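Local coordinates for SUBA (Escherichia coli, PDB 2IY9), which cleaves the host endoplasmic reticulum chaperone BiP in the hinge between its ATPase and protein-binding domains, as the protease subunit of subtilase cytotoxin, at residues T36-V48 against V281-T293. Numbering follows the deposited sequence.
Sequences TMSLTDKNTPVVV and VLAAMTSCNPRAT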
ATOM      1  N   THR A  36     -12.590 -10.070  13.858  1.00 35.58           N
ATOM      2  CA  THR A  36     -12.396  -8.914  12.984  1.00 34.95           C
ATOM      3  C   THR A  36     -12.730  -9.307  11.550  1.00 35.16           C
ATOM      4  O   THR A  36     -13.510  -8.630  10.872  1.00 35.06           O
ATOM      5  CB  THR A  36     -10.938  -8.387  13.079  1.00 34.96           C
ATOM      6  OG1 THR A  36     -10.720  -7.852  14.388  1.00 34.71           O
ATOM      7  CG2 THR A  36     -10.656  -7.292  12.047  1.00 33.06           C
ATOM      8  N   MET A  37     -12.160 -10.424  11.111  1.00 35.65           N
ATOM      9  CA  MET A  37     -12.328 -10.899   9.738  1.00 36.30           C
ATOM     10  C   MET A  37     -13.752 -11.361   9.435  1.00 36.18           C
ATOM     11  O   MET A  37     -14.204 -11.280   8.291  1.00 35.88           O
ATOM     12  CB  MET A  37     -11.310 -11.996   9.418  1.00 36.47           C
ATOM     13  CG  MET A  37      -9.872 -11.525   9.548  1.00 38.73           C
ATOM     14  SD  MET A  37      -9.627  -9.845   8.917  1.00 43.23           S
ATOM     15  CE  MET A  37      -9.773 -10.118   7.147  1.00 41.80           C
ATOM     16  N   SER A  38     -14.453 -11.824  10.471  1.00 35.83           N
ATOM     17  CA  SER A  38     -15.848 -12.240  10.353  1.00 35.78           C
ATOM     18  C   SER A  38     -16.772 -11.089   9.937  1.00 35.40           C
ATOM     19  O   SER A  38     -17.825 -11.325   9.348  1.00 35.60           O
ATOM     20  CB  SER A  38     -16.327 -12.846  11.675  1.00 35.95           C
ATOM     21  OG  SER A  38     -16.570 -11.836  12.643  1.00 37.53           O
ATOM     22  N   LEU A  39     -16.358  -9.855  10.231  1.00 34.60           N
ATOM     23  CA  LEU A  39     -17.114  -8.647   9.895  1.00 34.24           C
ATOM     24  C   LEU A  39     -17.067  -8.248   8.414  1.00 33.88           C
ATOM     25  O   LEU A  39     -17.851  -7.400   7.976  1.00 33.22           O
ATOM     26  CB  LEU A  39     -16.637  -7.459  10.747  1.00 34.48           C
ATOM     27  CG  LEU A  39     -16.549  -7.628  12.266  1.00 35.36           C
ATOM     28  CD1 LEU A  39     -16.091  -6.338  12.918  1.00 36.40           C
ATOM     29  CD2 LEU A  39     -17.883  -8.078  12.844  1.00 36.03           C
ATOM     30  N   THR A  40     -16.136  -8.830   7.661  1.00 33.65           N
ATOM     31  CA  THR A  40     -15.983  -8.524   6.232  1.00 33.88           C
ATOM     32  C   THR A  40     -16.955  -9.338   5.371  1.00 34.14           C
ATOM     33  O   THR A  40     -17.443 -10.394   5.794  1.00 33.80           O
ATOM     34  CB  THR A  40     -14.528  -8.753   5.737  1.00 33.69           C
ATOM     35  OG1 THR A  40     -14.198 -10.141   5.801  1.00 32.92           O
ATOM     36  CG2 THR A  40     -13.527  -7.963   6.584  1.00 34.09           C
ATOM     37  N   ASP A  41     -17.225  -8.840   4.167  1.00 34.11           N
ATOM     38  CA  ASP A  41     -18.174  -9.457   3.241  1.00 34.66           C
ATOM     39  C   ASP A  41     -17.399 -10.136   2.105  1.00 34.77           C
ATOM     40  O   ASP A  41     -17.011  -9.485   1.129  1.00 34.12           O
ATOM     41  CB  ASP A  41     -19.153  -8.388   2.711  1.00 34.91           C
ATOM     42  CG  ASP A  41     -20.094  -8.907   1.618  1.00 36.75           C
ATOM     43  OD1 ASP A  41     -21.249  -8.438   1.547  1.00 39.27           O
ATOM     44  OD2 ASP A  41     -19.683  -9.757   0.796  1.00 41.31           O
ATOM     45  N   LYS A  42     -17.193 -11.445   2.236  1.00 34.95           N
ATOM     46  CA  LYS A  42     -16.422 -12.226   1.251  1.00 35.67           C
ATOM     47  C   LYS A  42     -17.191 -12.423  -0.061  1.00 35.02           C
ATOM     48  O   LYS A  42     -16.645 -12.905  -1.052  1.00 35.48           O
ATOM     49  CB  LYS A  42     -15.987 -13.580   1.841  1.00 35.76           C
ATOM     50  CG  LYS A  42     -17.101 -14.631   1.972  1.00 36.80           C
ATOM     51  CD  LYS A  42     -16.591 -15.950   2.598  1.00 37.09           C
ATOM     52  CE  LYS A  42     -15.665 -16.732   1.661  1.00 40.41           C
ATOM     53  NZ  LYS A  42     -14.938 -17.855   2.368  1.00 42.88           N
ATOM     54  N   ASN A  43     -18.458 -12.042  -0.054  1.00 34.39           N
ATOM     55  CA  ASN A  43     -19.310 -12.152  -1.225  1.00 34.16           C
ATOM     56  C   ASN A  43     -19.208 -10.947  -2.151  1.00 33.04           C
ATOM     57  O   ASN A  43     -19.743 -10.964  -3.249  1.00 32.97           O
ATOM     58  CB  ASN A  43     -20.756 -12.399  -0.785  1.00 34.48           C
ATOM     59  CG  ASN A  43     -20.925 -13.742  -0.097  1.00 36.45           C
ATOM     60  OD1 ASN A  43     -20.573 -14.788  -0.656  1.00 38.66           O
ATOM     61  ND2 ASN A  43     -21.450 -13.723   1.129  1.00 36.94           N
ATOM     62  N   THR A  44     -18.505  -9.908  -1.695  1.00 31.61           N
ATOM     63  CA  THR A  44     -18.271  -8.709  -2.491  1.00 30.09           C
ATOM     64  C   THR A  44     -16.842  -8.750  -3.007  1.00 29.27           C
ATOM     65  O   THR A  44     -15.898  -8.705  -2.211  1.00 28.57           O
ATOM     66  CB  THR A  44     -18.495  -7.435  -1.658  1.00 29.78           C
ATOM     67  OG1 THR A  44     -19.876  -7.361  -1.265  1.00 32.07           O
ATOM     68  CG2 THR A  44     -18.125  -6.191  -2.456  1.00 30.21           C
ATOM     69  N   PRO A  45     -16.675  -8.866  -4.331  1.00 28.30           N
ATOM     70  CA  PRO A  45     -15.320  -8.949  -4.863  1.00 27.76           C
ATOM     71  C   PRO A  45     -14.555  -7.652  -4.647  1.00 26.73           C
ATOM     72  O   PRO A  45     -15.096  -6.557  -4.825  1.00 26.13           O
ATOM     73  CB  PRO A  45     -15.540  -9.223  -6.358  1.00 27.88           C
ATOM     74  CG  PRO A  45     -16.975  -9.758  -6.437  1.00 28.46           C
ATOM     75  CD  PRO A  45     -17.680  -8.951  -5.403  1.00 28.72           C
ATOM     76  N   VAL A  46     -13.311  -7.797  -4.212  1.00 26.23           N
ATOM     77  CA  VAL A  46     -12.418  -6.674  -4.001  1.00 25.08           C
ATOM     78  C   VAL A  46     -11.128  -7.011  -4.704  1.00 24.30           C
ATOM     79  O   VAL A  46     -10.523  -8.041  -4.418  1.00 24.77           O
ATOM     80  CB  VAL A  46     -12.129  -6.450  -2.493  1.00 25.06           C
ATOM     81  CG1 VAL A  46     -11.074  -5.358  -2.294  1.00 25.02           C
ATOM     82  CG2 VAL A  46     -13.404  -6.082  -1.746  1.00 25.31           C
ATOM     83  N   VAL A  47     -10.721  -6.141  -5.623  1.00 23.43           N
ATOM     84  CA  VAL A  47      -9.478  -6.296  -6.364  1.00 22.61           C
ATOM     85  C   VAL A  47      -8.546  -5.161  -5.953  1.00 22.31           C
ATOM     86  O   VAL A  47      -8.871  -3.983  -6.117  1.00 22.55           O
ATOM     87  CB  VAL A  47      -9.708  -6.238  -7.897  1.00 22.53           C
ATOM     88  CG1 VAL A  47      -8.395  -6.417  -8.642  1.00 23.42           C
ATOM     89  CG2 VAL A  47     -10.736  -7.286  -8.347  1.00 22.67           C
ATOM     90  N   VAL A  48      -7.387  -5.522  -5.416  1.00 22.41           N
ATOM     91  CA  VAL A  48      -6.380  -4.534  -5.074  1.00 21.85           C
ATOM     92  C   VAL A  48      -5.413  -4.394  -6.246  1.00 22.20           C
ATOM     93  O   VAL A  48      -4.924  -5.388  -6.800  1.00 22.05           O
ATOM     94  CB  VAL A  48      -5.613  -4.929  -3.790  1.00 21.32           C
ATOM     95  CG1 VAL A  48      -4.495  -3.915  -3.481  1.00 20.82           C
ATOM     96  CG2 VAL A  48      -6.581  -5.052  -2.604  1.00 21.75           C
ATOM     97  N   VAL A 281      -5.702  -4.108   4.685  1.00 21.62           N
ATOM     98  CA  VAL A 281      -6.712  -3.652   5.647  1.00 21.58           C
ATOM     99  C   VAL A 281      -7.768  -2.825   4.906  1.00 21.35           C
ATOM    100  O   VAL A 281      -8.953  -3.040   5.084  1.00 21.01           O
ATOM    101  CB  VAL A 281      -6.089  -2.856   6.820  1.00 21.56           C
ATOM    102  CG1 VAL A 281      -7.188  -2.291   7.751  1.00 23.43           C
ATOM    103  CG2 VAL A 281      -5.092  -3.743   7.601  1.00 21.86           C
ATOM    104  N   LEU A 282      -7.335  -1.901   4.058  1.00 21.70           N
ATOM    105  CA  LEU A 282      -8.286  -1.137   3.260  1.00 22.13           C
ATOM    106  C   LEU A 282      -9.129  -2.045   2.353  1.00 22.34           C
ATOM    107  O   LEU A 282     -10.333  -1.812   2.192  1.00 22.68           O
ATOM    108  CB  LEU A 282      -7.587  -0.043   2.457  1.00 22.56           C
ATOM    109  CG  LEU A 282      -7.137   1.212   3.210  1.00 22.40           C
ATOM    110  CD1 LEU A 282      -6.068   1.948   2.359  1.00 22.88           C
ATOM    111  CD2 LEU A 282      -8.300   2.138   3.528  1.00 22.99           C
ATOM    112  N   ALA A 283      -8.515  -3.087   1.798  1.00 22.33           N
ATOM    113  CA  ALA A 283      -9.255  -4.071   0.985  1.00 22.17           C
ATOM    114  C   ALA A 283     -10.378  -4.724   1.794  1.00 22.44           C
ATOM    115  O   ALA A 283     -11.513  -4.835   1.317  1.00 22.77           O
ATOM    116  CB  ALA A 283      -8.317  -5.130   0.419  1.00 22.10           C
ATOM    117  N   ALA A 284     -10.049  -5.143   3.016  1.00 22.24           N
ATOM    118  CA  ALA A 284     -11.000  -5.763   3.928  1.00 22.96           C
ATOM    119  C   ALA A 284     -12.168  -4.826   4.237  1.00 23.24           C
ATOM    120  O   ALA A 284     -13.321  -5.241   4.220  1.00 23.76           O
ATOM    121  CB  ALA A 284     -10.295  -6.188   5.212  1.00 22.84           C
ATOM    122  N   MET A 285     -11.863  -3.559   4.519  1.00 23.37           N
ATOM    123  CA  MET A 285     -12.893  -2.546   4.727  1.00 23.08           C
ATOM    124  C   MET A 285     -13.798  -2.386   3.501  1.00 23.69           C
ATOM    125  O   MET A 285     -15.034  -2.366   3.625  1.00 23.54           O
ATOM    126  CB  MET A 285     -12.251  -1.207   5.062  1.00 23.00           C
ATOM    127  CG  MET A 285     -11.408  -1.222   6.326  1.00 22.76           C
ATOM    128  SD  MET A 285     -10.370   0.230   6.489  1.00 23.12           S
ATOM    129  CE  MET A 285     -11.534   1.564   6.706  1.00 23.98           C
ATOM    130  N   THR A 286     -13.192  -2.309   2.316  1.00 24.03           N
ATOM    131  CA  THR A 286     -13.960  -2.037   1.086  1.00 24.81           C
ATOM    132  C   THR A 286     -14.995  -3.123   0.800  1.00 25.08           C
ATOM    133  O   THR A 286     -16.043  -2.846   0.207  1.00 24.77           O
ATOM    134  CB  THR A 286     -13.065  -1.887  -0.157  1.00 24.87           C
ATOM    135  OG1 THR A 286     -12.440  -3.140  -0.441  1.00 28.94           O
ATOM    136  CG2 THR A 286     -12.006  -0.810   0.036  1.00 22.79           C
ATOM    137  N   SER A 287     -14.699  -4.355   1.224  1.00 25.18           N
ATOM    138  CA  SER A 287     -15.639  -5.466   1.072  1.00 26.30           C
ATOM    139  C   SER A 287     -17.015  -5.110   1.645  1.00 27.03           C
ATOM    140  O   SER A 287     -18.043  -5.534   1.103  1.00 27.64           O
ATOM    141  CB  SER A 287     -15.094  -6.753   1.711  1.00 25.36           C
ATOM    142  OG  SER A 287     -15.228  -6.773   3.134  1.00 24.74           O
ATOM    143  N   CYS A 288     -17.020  -4.310   2.713  1.00 27.81           N
ATOM    144  CA  CYS A 288     -18.249  -3.919   3.424  1.00 28.91           C
ATOM    145  C   CYS A 288     -19.076  -2.832   2.742  1.00 29.36           C
ATOM    146  O   CYS A 288     -20.292  -2.737   2.961  1.00 28.71           O
ATOM    147  CB  CYS A 288     -17.919  -3.513   4.861  1.00 29.50           C
ATOM    148  SG  CYS A 288     -17.377  -4.940   5.803  1.00 31.54           S
ATOM    149  N   ASN A 289     -18.415  -2.005   1.934  1.00 29.39           N
ATOM    150  CA  ASN A 289     -19.101  -1.033   1.084  1.00 29.86           C
ATOM    151  C   ASN A 289     -18.156  -0.505   0.021  1.00 29.64           C
ATOM    152  O   ASN A 289     -17.448   0.482   0.251  1.00 30.01           O
ATOM    153  CB  ASN A 289     -19.708   0.123   1.885  1.00 30.37           C
ATOM    154  CG  ASN A 289     -20.466   1.114   0.997  1.00 30.96           C
ATOM    155  OD1 ASN A 289     -20.807   0.820  -0.154  1.00 34.01           O
ATOM    156  ND2 ASN A 289     -20.715   2.297   1.527  1.00 33.38           N
ATOM    157  N   PRO A 290     -18.125  -1.173  -1.140  1.00 29.60           N
ATOM    158  CA  PRO A 290     -17.216  -0.789  -2.223  1.00 29.43           C
ATOM    159  C   PRO A 290     -17.604   0.532  -2.885  1.00 29.27           C
ATOM    160  O   PRO A 290     -16.776   1.148  -3.562  1.00 29.18           O
ATOM    161  CB  PRO A 290     -17.350  -1.941  -3.212  1.00 30.14           C
ATOM    162  CG  PRO A 290     -18.696  -2.528  -2.934  1.00 29.45           C
ATOM    163  CD  PRO A 290     -18.920  -2.369  -1.482  1.00 29.70           C
ATOM    164  N   ARG A 291     -18.850   0.963  -2.690  1.00 28.66           N
ATOM    165  CA  ARG A 291     -19.298   2.247  -3.219  1.00 28.54           C
ATOM    166  C   ARG A 291     -19.019   3.422  -2.286  1.00 28.07           C
ATOM    167  O   ARG A 291     -19.416   4.545  -2.597  1.00 28.11           O
ATOM    168  CB  ARG A 291     -20.796   2.217  -3.528  1.00 29.33           C
ATOM    169  CG  ARG A 291     -21.215   1.182  -4.553  1.00 31.16           C
ATOM    170  CD  ARG A 291     -22.719   1.220  -4.783  1.00 36.02           C
ATOM    171  NE  ARG A 291     -23.475   0.580  -3.701  1.00 41.73           N
ATOM    172  CZ  ARG A 291     -24.036   1.218  -2.669  1.00 43.55           C
ATOM    173  NH1 ARG A 291     -23.942   2.538  -2.543  1.00 44.98           N
ATOM    174  NH2 ARG A 291     -24.705   0.526  -1.753  1.00 45.38           N
ATOM    175  N   ALA A 292     -18.360   3.180  -1.150  1.00 27.68           N
ATOM    176  CA  ALA A 292     -18.013   4.273  -0.226  1.00 27.38           C
ATOM    177  C   ALA A 292     -17.013   5.220  -0.878  1.00 27.14           C
ATOM    178  O   ALA A 292     -16.294   4.831  -1.806  1.00 27.63           O
ATOM    179  CB  ALA A 292     -17.451   3.739   1.074  1.00 27.71           C
ATOM    180  N   THR A 293     -16.986   6.461  -0.408  1.00 26.49           N
ATOM    181  CA  THR A 293     -16.074   7.444  -0.965  1.00 26.16           C
ATOM    182  C   THR A 293     -14.672   7.141  -0.470  1.00 25.82           C
ATOM    183  O   THR A 293     -14.496   6.548   0.610  1.00 25.60           O
ATOM    184  CB  THR A 293     -16.459   8.889  -0.580  1.00 26.15           C
ATOM    185  OG1 THR A 293     -16.346   9.064   0.836  1.00 25.58           O
ATOM    186  CG2 THR A 293     -17.882   9.218  -1.036  1.00 26.01           C
TER
HETATM  187  O   HOH W   1     -20.770  -5.660   1.008  1.00 40.91           O
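M37 lays its terminal methyl CE loosely against the CB of A284, at the start of a length of chain that passes over the C-terminal end of helix 271-288. Two residues on, the carbonyl oxygen of L39 lies 3.3 Å from SG of C288, whose disulfide to C331 ties this helix to helix 323-331. T40 is held within its own segment: with chi1 at 66°, its OG1 bonds back to M37 O, 2.7 Å away and in the carbonyl plane, while the methyl CG2 faces A284, 3.9 Å from its CB. D41 makes the direct hydrogen bond between the segments, its backbone N donating to OG of S287 at 3.1 Å with an N-H...O angle of 159°. That hydroxyl sits between its own backbone N and carbonyl carbon (chi1 78°) and spends its proton on A284 O one turn back, which leaves its oxygen to accept from D41. A type I turn, D41 to T44, then reverses the chain over the helix end. A single water gathers its two ends and the helix terminus, donating to D41 OD1 and to S287 O (2.7 Å) and accepting from T44 OG1. The methyl CG2 of T44 meets CG of P290 tip to tip at 3.7 Å. From here the chain enters strand 47-52 of the parallel sheet in the subtilisin-like α/β fold; the helix packed against it carries S272, the probable nucleophile of the charge relay, in its first turn. V46 straddles T286 OG1 with both methyls, while that hydroxyl donates to A283 O. V48, bonded through its backbone to L111 and S113, presses CG2 tightly on A283 CB, 3.5 Å away; its side chain is about 10 Å from that of D52, the probable charge-relay aspartate.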